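Local coordinates for protein HcgC (Methanococcus maripaludis S2, PDB 5O4J) that catalyses the SAM-dependent C-methylation of a pyridinol, probably as a step in making the iron-guanylylpyridinol cofactor of [Fe]-hydrogenase, at residues R167-S172 with I250-S255; M186-E191 with E243-K248; I132-K137 with K173-M178. All blocks are in the same frame, centred on the assembly; numbering follows the deposited sequence. Where two conformers were deposited one is given.

How the interactions relate
Followed from the N terminus, the chain leaves strand 130-134 and returns at residues 173-178, where interaction 3 closes a loop beside the bound ligands, in the Rossmann-like part of the fold. Before it does so, residues 167-172 have opened interaction 1, which is completed only at 250-255, so these two loops cross. Interaction 2 comes after interaction 3 has closed and lies wholly within the span of interaction 1, joining helix 177-193 to helix 239-251. Interactions 1 and 3 both reach the seven-stranded mixed sheet, while 1 and 2 share helix 239-251 and touch directly at Asp187. Helix 177-193 runs from the ligand site of interaction 3 into the helix pair of interaction 2.

Interaction 1: R167-S172 with I250-S255; sequences RSSKFS and ISRVDS. With LI (lithium ion), chain I.
The guanidinium of Arg252 is approached obliquely by Ser168 O, Ser169 CB and Lys170 CG. The guanidinium of Arg167 is more clearly framed: Lys170 CB lies 3.4 Å above its plane, over the centre, and Phe171 O sits at its edge, where NH1 donates to it at 2.8 Å. Arg167 NE reaches Ser172 OG at 2.7 Å, and Asp187 takes NH2, so the guanidinium clasps the chain just after the turn. That turn, type II from Arg167 to Lys170, presents Ser168 to the other segment. Its main link is the nearly linear bond from Ser168 N to Arg252 O, at 2.8 Å and 174°. Beside it Arg167 and Val253 form an antiparallel non-hydrogen-bonded pair. With CG anti to the carbonyl carbon (chi1 -66°) and its chain extended from CG to NE, the side chain of Arg252 runs past Ser168 and brings NH2 within 3.1 Å of Ser168 O, a weak, bent bond. Ser169 OG coordinates the lithium ion at 2.5 Å and also bonds to Glu194 O of the third subunit, whose carboxylate pairs with Lys170 NZ. One backbone bond, straight at the N-H but from above the carbonyl plane, is thus the main polar link, and the arginine adds weak ones; the nearby positive charges of Arg252 and Lys170 are probably eased by Glu194 of that neighbouring subunit.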
loop_
_atom_site.group_PDB
_atom_site.type_symbol
_atom_site.label_atom_id
_atom_site.label_comp_id
_atom_site.label_asym_id
_atom_site.label_seq_id
_atom_site.Cartn_x
_atom_site.Cartn_y
_atom_site.Cartn_z
ATOM N N ARG A 167 -15.319 5.403 3.122
ATOM C CA ARG A 167 -14.950 4.852 1.826
ATOM C C ARG A 167 -14.985 3.327 1.911
ATOM O O ARG A 167 -14.320 2.724 2.763
ATOM C CB ARG A 167 -13.568 5.349 1.399
ATOM C CG ARG A 167 -13.494 6.867 1.281
ATOM C CD ARG A 167 -12.259 7.316 0.496
ATOM N NE ARG A 167 -11.037 6.967 1.205
ATOM C CZ ARG A 167 -9.932 6.489 0.646
ATOM N NH1 ARG A 167 -8.880 6.224 1.402
ATOM N NH2 ARG A 167 -9.869 6.268 -0.655
ATOM N N SER A 168 -15.782 2.699 1.048
ATOM C CA SER A 168 -15.826 1.247 1.014
ATOM C C SER A 168 -14.449 0.694 0.667
ATOM O O SER A 168 -13.824 1.122 -0.303
ATOM C CB SER A 168 -16.865 0.781 -0.008
ATOM O OG SER A 168 -16.420 1.038 -1.327
ATOM N N SER A 169 -13.962 -0.234 1.488
ATOM C CA SER A 169 -12.705 -0.963 1.325
ATOM C C SER A 169 -11.441 -0.133 1.521
ATOM O O SER A 169 -10.348 -0.673 1.339
ATOM C CB SER A 169 -12.604 -1.640 -0.049
ATOM O OG SER A 169 -13.580 -2.656 -0.160
ATOM N N LYS A 170 -11.537 1.147 1.873
ATOM C CA LYS A 170 -10.361 1.999 1.968
ATOM C C LYS A 170 -10.364 2.752 3.288
ATOM O O LYS A 170 -11.421 3.043 3.851
ATOM C CB LYS A 170 -10.306 3.010 0.808
ATOM C CG LYS A 170 -10.198 2.359 -0.559
ATOM C CD LYS A 170 -8.838 1.729 -0.749
ATOM C CE LYS A 170 -8.560 1.459 -2.221
ATOM N NZ LYS A 170 -7.189 0.915 -2.430
ATOM N N PHE A 171 -9.171 3.112 3.752
ATOM C CA PHE A 171 -9.018 3.779 5.043
ATOM C C PHE A 171 -9.001 5.300 4.887
ATOM O O PHE A 171 -8.187 5.843 4.135
ATOM C CB PHE A 171 -7.728 3.331 5.732
ATOM C CG PHE A 171 -7.609 3.827 7.151
ATOM C CD1 PHE A 171 -7.164 5.113 7.410
ATOM C CD2 PHE A 171 -7.952 3.025 8.218
ATOM C CE1 PHE A 171 -7.056 5.582 8.701
ATOM C CE2 PHE A 171 -7.855 3.490 9.510
ATOM C CZ PHE A 171 -7.412 4.774 9.756
ATOM N N SER A 172 -9.835 5.983 5.674
ATOM C CA SER A 172 -9.808 7.430 5.808
ATOM C C SER A 172 -9.968 7.789 7.274
ATOM O O SER A 172 -10.730 7.142 7.995
ATOM C CB SER A 172 -10.914 8.104 4.981
ATOM O OG SER A 172 -10.548 8.168 3.602
ATOM N N ILE A 250 -14.010 7.655 -6.360
ATOM C CA ILE A 250 -15.133 8.498 -5.960
ATOM C C ILE A 250 -16.333 7.639 -5.572
ATOM O O ILE A 250 -17.019 7.916 -4.581
ATOM C CB ILE A 250 -15.496 9.485 -7.085
ATOM C CG1 ILE A 250 -14.351 10.469 -7.308
ATOM C CG2 ILE A 250 -16.804 10.234 -6.742
ATOM C CD1 ILE A 250 -14.414 11.205 -8.621
ATOM N N SER A 251 -16.608 6.582 -6.344
ATOM C CA SER A 251 -17.786 5.757 -6.083
ATOM C C SER A 251 -17.692 4.990 -4.769
ATOM O O SER A 251 -18.723 4.533 -4.256
ATOM C CB SER A 251 -18.023 4.767 -7.233
ATOM O OG SER A 251 -17.082 3.708 -7.202
ATOM N N ARG A 252 -16.494 4.852 -4.194
ATOM C CA ARG A 252 -16.387 4.127 -2.932
ATOM C C ARG A 252 -16.973 4.916 -1.770
ATOM O O ARG A 252 -17.275 4.324 -0.722
ATOM C CB ARG A 252 -14.926 3.775 -2.652
ATOM C CG ARG A 252 -14.337 2.792 -3.653
ATOM C CD ARG A 252 -12.958 2.343 -3.201
ATOM N NE ARG A 252 -12.444 1.233 -4.003
ATOM C CZ ARG A 252 -12.850 -0.027 -3.902
ATOM N NH1 ARG A 252 -12.304 -0.954 -4.682
ATOM N NH2 ARG A 252 -13.800 -0.366 -3.038
ATOM N N VAL A 253 -17.156 6.228 -1.922
ATOM C CA VAL A 253 -17.717 7.023 -0.834
ATOM C C VAL A 253 -19.159 6.600 -0.599
ATOM O O VAL A 253 -19.961 6.496 -1.539
ATOM C CB VAL A 253 -17.614 8.525 -1.134
ATOM C CG1 VAL A 253 -18.265 9.348 -0.021
ATOM C CG2 VAL A 253 -16.156 8.923 -1.292
ATOM N N ASP A 254 -19.476 6.321 0.657
ATOM C CA ASP A 254 -20.797 5.886 1.085
ATOM C C ASP A 254 -21.194 6.742 2.278
ATOM O O ASP A 254 -20.493 6.738 3.295
ATOM C CB ASP A 254 -20.749 4.405 1.455
ATOM C CG ASP A 254 -22.111 3.788 1.603
ATOM O OD1 ASP A 254 -23.104 4.407 1.163
ATOM O OD2 ASP A 254 -22.172 2.675 2.163
ATOM N N SER A 255 -22.272 7.519 2.132
ATOM C CA SER A 255 -22.775 8.403 3.179
ATOM C C SER A 255 -24.175 7.978 3.591
ATOM O O SER A 255 -25.006 7.638 2.743
ATOM C CB SER A 255 -22.809 9.859 2.714
ATOM O OG SER A 255 -23.049 10.715 3.812
HETATM LI LI LI I . -16.103 -2.889 0.060
HETATM O O HOH W 1 -18.348 -2.401 -0.477
#

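Interaction 2: M186-E191 with E243-K248; sequences MDSCRE and EEILSK
Glu191 and Lys248 supply the ionic part of this helix-helix contact. The ammonium NZ of Lys248 lies 2.9 Å from Glu191 OE1 and equally 2.9 Å from Glu191 OE2, meeting the syn lone pair of each, so one ammonium group spans both carboxylate oxygens. The two side chains meet at about a right angle: Glu191 reaches out extended, with CG anti to the backbone N (chi1 -174°), whereas Lys248 bends at chi3 (70°) to carry its tip over. The apolar part lies beside this bridge. Ile245 crosses the glutamate stem, its CD1 3.9 Å from Glu191 CG, while its CG2 branch packs 3.9 Å from Ser188 CB. Leu246 extends the patch along the helix by setting CD2 3.7 Å from Ser188 CB. Ser188 CA and Leu246 CA are 5.6 Å apart, a closeness consistent with the small serine. Polar needs in the interior are met locally, for Ser188 OG bonds to Ile184 O one turn back in its own helix. The axes of the two short segments come within 9.1 Å and their directions differ by 145°. The result is a roughly antiparallel helix-helix packing, with a salt bridge at its rim and aliphatic groups inside, here resting on Ile230 of strand 230-234, which Ser188 and Leu246 both touch, and so tied to the four-stranded antiparallel sheet.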
loop_
_atom_site.group_PDB
_atom_site.type_symbol
_atom_site.label_atom_id
_atom_site.label_comp_id
_atom_site.label_asym_id
_atom_site.label_seq_id
_atom_site.Cartn_x
_atom_site.Cartn_y
_atom_site.Cartn_z
ATOM N N MET A 186 -5.241 10.585 -3.488
ATOM C CA MET A 186 -4.015 9.860 -3.158
ATOM C C MET A 186 -4.108 8.391 -3.556
ATOM O O MET A 186 -3.172 7.838 -4.152
ATOM C CB MET A 186 -3.724 9.994 -1.665
ATOM C CG MET A 186 -3.347 11.392 -1.235
ATOM S SD MET A 186 -1.821 12.012 -1.979
ATOM C CE MET A 186 -0.639 11.048 -1.050
ATOM N N ASP A 187 -5.229 7.732 -3.235
ATOM C CA ASP A 187 -5.379 6.336 -3.619
ATOM C C ASP A 187 -5.409 6.199 -5.141
ATOM O O ASP A 187 -4.849 5.253 -5.698
ATOM C CB ASP A 187 -6.647 5.742 -2.993
ATOM C CG ASP A 187 -6.451 5.331 -1.535
ATOM O OD1 ASP A 187 -5.296 5.292 -1.077
ATOM O OD2 ASP A 187 -7.454 5.027 -0.851
ATOM N N SER A 188 -6.031 7.156 -5.828
ATOM C CA SER A 188 -6.046 7.125 -7.286
ATOM C C SER A 188 -4.638 7.242 -7.850
ATOM O O SER A 188 -4.266 6.492 -8.755
ATOM C CB SER A 188 -6.936 8.241 -7.829
ATOM O OG SER A 188 -8.285 8.055 -7.454
ATOM N N CYS A 189 -3.837 8.168 -7.316
ATOM C CA CYS A 189 -2.470 8.354 -7.793
ATOM C C CYS A 189 -1.656 7.079 -7.675
ATOM O O CYS A 189 -0.870 6.749 -8.567
ATOM C CB CYS A 189 -1.789 9.468 -7.005
ATOM S SG CYS A 189 -2.296 11.081 -7.506
ATOM N N ARG A 190 -1.806 6.363 -6.568
ATOM C CA ARG A 190 -0.978 5.188 -6.358
ATOM C C ARG A 190 -1.309 4.107 -7.374
ATOM O O ARG A 190 -0.401 3.444 -7.892
ATOM C CB ARG A 190 -1.135 4.706 -4.913
ATOM C CG ARG A 190 -0.557 5.747 -3.937
ATOM C CD ARG A 190 -0.401 5.260 -2.509
ATOM N NE ARG A 190 -1.096 6.140 -1.567
ATOM C CZ ARG A 190 -2.279 5.883 -1.012
ATOM N NH1 ARG A 190 -2.925 4.754 -1.281
ATOM N NH2 ARG A 190 -2.820 6.759 -0.174
ATOM N N GLU A 191 -2.592 3.968 -7.736
ATOM C CA GLU A 191 -2.972 2.998 -8.760
ATOM C C GLU A 191 -2.592 3.473 -10.160
ATOM O O GLU A 191 -2.146 2.673 -10.991
ATOM C CB GLU A 191 -4.478 2.720 -8.699
ATOM C CG GLU A 191 -4.895 1.611 -9.640
ATOM C CD GLU A 191 -6.376 1.256 -9.571
ATOM O OE1 GLU A 191 -7.091 1.701 -8.643
ATOM O OE2 GLU A 191 -6.810 0.506 -10.465
ATOM N N GLU A 243 -9.282 8.509 -15.809
ATOM C CA GLU A 243 -10.621 8.873 -15.354
ATOM C C GLU A 243 -11.320 7.690 -14.681
ATOM O O GLU A 243 -12.046 7.871 -13.698
ATOM C CB GLU A 243 -11.467 9.385 -16.521
ATOM C CG GLU A 243 -10.865 10.542 -17.355
ATOM C CD GLU A 243 -10.467 11.755 -16.528
ATOM O OE1 GLU A 243 -11.271 12.182 -15.674
ATOM O OE2 GLU A 243 -9.369 12.300 -16.764
ATOM N N GLU A 244 -11.129 6.477 -15.208
ATOM C CA GLU A 244 -11.781 5.312 -14.615
ATOM C C GLU A 244 -11.320 5.085 -13.178
ATOM O O GLU A 244 -12.137 4.769 -12.305
ATOM C CB GLU A 244 -11.520 4.064 -15.459
ATOM C CG GLU A 244 -12.270 4.030 -16.791
ATOM C CD GLU A 244 -13.690 3.501 -16.664
ATOM O OE1 GLU A 244 -14.522 3.816 -17.540
ATOM O OE2 GLU A 244 -13.974 2.765 -15.694
ATOM N N ILE A 245 -10.022 5.242 -12.905
ATOM C CA ILE A 245 -9.520 5.025 -11.553
ATOM C C ILE A 245 -10.059 6.082 -10.599
ATOM O O ILE A 245 -10.450 5.775 -9.467
ATOM C CB ILE A 245 -7.981 4.993 -11.563
ATOM C CG1 ILE A 245 -7.513 3.698 -12.226
ATOM C CG2 ILE A 245 -7.416 5.118 -10.156
ATOM C CD1 ILE A 245 -6.087 3.732 -12.675
ATOM N N LEU A 246 -10.051 7.347 -11.023
ATOM C CA LEU A 246 -10.610 8.409 -10.194
ATOM C C LEU A 246 -12.082 8.156 -9.930
ATOM O O LEU A 246 -12.544 8.256 -8.793
ATOM C CB LEU A 246 -10.432 9.765 -10.873
ATOM C CG LEU A 246 -9.097 10.436 -10.607
ATOM C CD1 LEU A 246 -8.892 11.556 -11.628
ATOM C CD2 LEU A 246 -9.053 10.956 -9.175
ATOM N N SER A 247 -12.841 7.841 -10.989
ATOM C CA SER A 247 -14.274 7.618 -10.830
ATOM C C SER A 247 -14.551 6.454 -9.889
ATOM O O SER A 247 -15.461 6.530 -9.056
ATOM C CB SER A 247 -14.923 7.373 -12.191
ATOM O OG SER A 247 -14.955 8.575 -12.938
ATOM N N LYS A 248 -13.788 5.365 -10.015
ATOM C CA LYS A 248 -13.969 4.223 -9.118
ATOM C C LYS A 248 -13.737 4.622 -7.670
ATOM O O LYS A 248 -14.500 4.236 -6.775
ATOM C CB LYS A 248 -13.025 3.092 -9.524
ATOM C CG LYS A 248 -12.950 1.917 -8.550
ATOM C CD LYS A 248 -11.950 0.873 -9.039
ATOM C CE LYS A 248 -10.500 1.353 -8.936
ATOM N NZ LYS A 248 -9.558 0.343 -9.499
#

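Interaction 3: I132-K137 with K173-M178. With SAH (S-adenosyl-L-homocysteine), chain E; PJL ((3~{E})-3-[(~{E})-3-oxidanylprop-2-enoyl]iminopropanoic acid), chain H.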
loop_
_atom_site.group_PDB
_atom_site.type_symbol
_atom_site.label_atom_id
_atom_site.label_comp_id
_atom_site.label_asym_id
_atom_site.label_seq_id
_atom_site.Cartn_x
_atom_site.Cartn_y
_atom_site.Cartn_z
ATOM N N ILE A 132 -29.835 16.295 13.349
ATOM C CA ILE A 132 -28.804 15.496 12.693
ATOM C C ILE A 132 -27.455 16.080 13.068
ATOM O O ILE A 132 -27.247 17.287 12.923
ATOM C CB ILE A 132 -28.962 15.492 11.164
ATOM C CG1 ILE A 132 -30.314 14.897 10.775
ATOM C CG2 ILE A 132 -27.816 14.723 10.509
ATOM C CD1 ILE A 132 -30.664 15.083 9.325
ATOM N N VAL A 133 -26.545 15.229 13.538
ATOM C CA VAL A 133 -25.172 15.613 13.851
ATOM C C VAL A 133 -24.250 14.811 12.947
ATOM O O VAL A 133 -24.368 13.584 12.867
ATOM C CB VAL A 133 -24.825 15.367 15.331
ATOM C CG1 VAL A 133 -23.346 15.692 15.628
ATOM C CG2 VAL A 133 -25.730 16.175 16.235
ATOM N N GLU A 134 -23.345 15.496 12.248
ATOM C CA GLU A 134 -22.383 14.786 11.431
ATOM C C GLU A 134 -21.280 14.232 12.318
ATOM O O GLU A 134 -20.685 14.965 13.114
ATOM C CB GLU A 134 -21.791 15.684 10.344
ATOM C CG GLU A 134 -20.850 14.908 9.429
ATOM C CD GLU A 134 -20.409 15.684 8.213
ATOM O OE1 GLU A 134 -20.560 16.921 8.204
ATOM O OE2 GLU A 134 -19.912 15.036 7.271
ATOM N N ASP A 135 -21.045 12.923 12.214
ATOM C CA ASP A 135 -19.951 12.264 12.923
ATOM C C ASP A 135 -18.666 12.460 12.119
ATOM O O ASP A 135 -18.550 11.933 11.001
ATOM C CB ASP A 135 -20.281 10.783 13.107
ATOM C CG ASP A 135 -19.178 9.999 13.796
ATOM O OD1 ASP A 135 -18.164 10.589 14.224
ATOM O OD2 ASP A 135 -19.343 8.759 13.910
ATOM N N PRO A 136 -17.690 13.219 12.639
ATOM C CA PRO A 136 -16.448 13.441 11.881
ATOM C C PRO A 136 -15.515 12.243 11.880
ATOM O O PRO A 136 -14.582 12.202 11.069
ATOM C CB PRO A 136 -15.803 14.626 12.610
ATOM C CG PRO A 136 -16.225 14.441 14.015
ATOM C CD PRO A 136 -17.645 13.896 13.949
ATOM N N LYS A 137 -15.719 11.280 12.773
ATOM C CA LYS A 137 -14.849 10.117 12.817
ATOM C C LYS A 137 -14.987 9.308 11.541
ATOM O O LYS A 137 -16.101 9.033 11.088
ATOM C CB LYS A 137 -15.193 9.242 14.012
ATOM C CG LYS A 137 -14.987 9.924 15.352
ATOM C CD LYS A 137 -15.155 8.935 16.508
ATOM C CE LYS A 137 -16.524 8.258 16.509
ATOM N NZ LYS A 137 -17.646 9.225 16.621
ATOM N N LYS A 173 -9.247 8.828 7.707
ATOM C CA LYS A 173 -9.214 9.174 9.127
ATOM C C LYS A 173 -10.467 9.913 9.574
ATOM O O LYS A 173 -10.819 9.865 10.760
ATOM C CB LYS A 173 -7.977 10.020 9.426
ATOM C CG LYS A 173 -6.677 9.249 9.411
ATOM C CD LYS A 173 -6.559 8.373 10.635
ATOM C CE LYS A 173 -5.139 7.879 10.825
ATOM N NZ LYS A 173 -4.334 8.958 11.451
ATOM N N THR A 174 -11.127 10.627 8.670
ATOM C CA THR A 174 -12.337 11.353 9.010
ATOM C C THR A 174 -13.321 11.200 7.862
ATOM O O THR A 174 -12.989 10.707 6.779
ATOM C CB THR A 174 -12.121 12.858 9.294
ATOM O OG1 THR A 174 -12.145 13.604 8.072
ATOM C CG2 THR A 174 -10.820 13.133 10.046
ATOM N N SER A 175 -14.535 11.656 8.131
ATOM C CA SER A 175 -15.618 11.756 7.166
ATOM C C SER A 175 -15.683 13.122 6.512
ATOM O O SER A 175 -16.640 13.392 5.770
ATOM C CB SER A 175 -16.940 11.498 7.879
ATOM O OG SER A 175 -17.066 12.445 8.923
ATOM N N GLY A 176 -14.744 14.006 6.837
ATOM C CA GLY A 176 -14.787 15.350 6.287
ATOM C C GLY A 176 -14.653 15.322 4.775
ATOM O O GLY A 176 -13.919 14.508 4.209
ATOM N N THR A 177 -15.373 16.228 4.114
ATOM C CA THR A 177 -15.311 16.298 2.656
ATOM C C THR A 177 -13.874 16.448 2.169
ATOM O O THR A 177 -13.444 15.733 1.263
ATOM C CB THR A 177 -16.192 17.442 2.164
ATOM O OG1 THR A 177 -17.526 17.241 2.662
ATOM C CG2 THR A 177 -16.244 17.505 0.646
ATOM N N MET A 178 -13.111 17.369 2.773
ATOM C CA MET A 178 -11.720 17.575 2.375
ATOM C C MET A 178 -10.895 16.301 2.538
ATOM O O MET A 178 -10.144 15.923 1.633
ATOM C CB MET A 178 -11.106 18.709 3.196
ATOM C CG MET A 178 -9.640 19.023 2.855
ATOM S SD MET A 178 -9.315 19.427 1.140
ATOM C CE MET A 178 -10.453 20.787 0.880
HETATM N N SAH E . -17.703 18.059 8.340
HETATM C CA SAH E . -17.531 19.157 7.341
HETATM C CB SAH E . -16.326 20.014 7.727
HETATM C CG SAH E . -16.661 20.970 8.869
HETATM S SD SAH E . -15.315 22.070 9.231
HETATM C C SAH E . -17.313 18.622 5.955
HETATM O O SAH E . -17.127 19.438 5.018
HETATM O OXT SAH E . -17.312 17.393 5.805
HETATM C "C5'" SAH E . -16.021 23.087 10.494
HETATM C "C4'" SAH E . -16.944 24.171 9.949
HETATM O "O4'" SAH E . -17.812 24.599 11.005
HETATM C "C3'" SAH E . -16.167 25.405 9.530
HETATM O "O3'" SAH E . -16.855 26.122 8.491
HETATM C "C2'" SAH E . -16.118 26.186 10.821
HETATM O "O2'" SAH E . -15.856 27.584 10.659
HETATM C "C1'" SAH E . -17.501 25.944 11.379
HETATM N N9 SAH E . -17.578 26.010 12.846
HETATM C C8 SAH E . -16.667 25.542 13.729
HETATM N N7 SAH E . -17.110 25.754 14.995
HETATM C C5 SAH E . -18.319 26.341 14.905
HETATM C C6 SAH E . -19.339 26.822 15.855
HETATM N N6 SAH E . -19.132 26.713 17.187
HETATM N N1 SAH E . -20.459 27.373 15.347
HETATM C C2 SAH E . -20.679 27.480 14.028
HETATM N N3 SAH E . -19.797 27.068 13.102
HETATM C C4 SAH E . -18.626 26.503 13.488
HETATM O O14 PJL H . -12.336 18.959 6.905
HETATM C C12 PJL H . -11.809 17.818 7.085
HETATM O O13 PJL H . -11.871 16.880 6.266
HETATM C C10 PJL H . -11.034 17.475 8.339
HETATM C C4 PJL H . -11.595 18.114 9.580
HETATM N N5 PJL H . -11.291 19.291 9.913
HETATM C C6 PJL H . -11.756 19.893 11.026
HETATM O O8 PJL H . -11.106 20.760 11.590
HETATM C C7 PJL H . -13.065 19.525 11.620
HETATM C C2 PJL H . -13.822 18.566 11.095
HETATM O O1 PJL H . -14.979 18.202 11.597
#
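Ser175 reaches from the loop before helix 177-193 to the backbone just after strand 130-134. Its CB lies 3.5 Å from Asp135 O; from there OG, placed between the backbone N and the carbonyl carbon (chi1 58°), donates a short 2.6 Å bond to Asp135 O, tilted only slightly from the carbonyl plane, and lies close to Pro136 CA. The backbone adds a second bond, Ser175 N to Pro136 O at 3.0 Å and 162°. Ser175 thus grips two successive carbonyls, of Asp135 and Pro136, in the chain following strand 130-134. Thr174 CB crowds the second, at 3.1 Å from Pro136 O. Two small turns shape the partners. Asp135 OD1 takes the backbone N of Lys137 in an Asx turn and its NZ in a salt bridge, the two donors arriving from opposite faces of the carboxylate. Thr174 OG1, also hydrogen-bonded to Thr179 OG1, accepts from Gly176 N at 2.9 Å, an ST turn that leads to the helix N-cap, Gly176. The ligands lie just beyond. Thr177 N donates to S-adenosyl-L-homocysteine OXT at 2.8 Å, so the first turn of the helix faces the carboxylate and its dipole would probably favour that charge. Glu134 OE1 accepts a weak bond from the ligand's amino N, and Lys29 NZ forms a salt bridge with Glu134 OE2. Glycine at 176, with no side chain in the way, admits (3E)-3-[(E)-3-oxidanylprop-2-enoyl]iminopropanoic acid (PJL), with PJL O13 3.3 Å from Gly176 CA. The loop after a core strand and the N-terminal end of a helix meet at the amino-acid moiety of S-adenosyl-L-homocysteine, consistent with a Rossmann-like site.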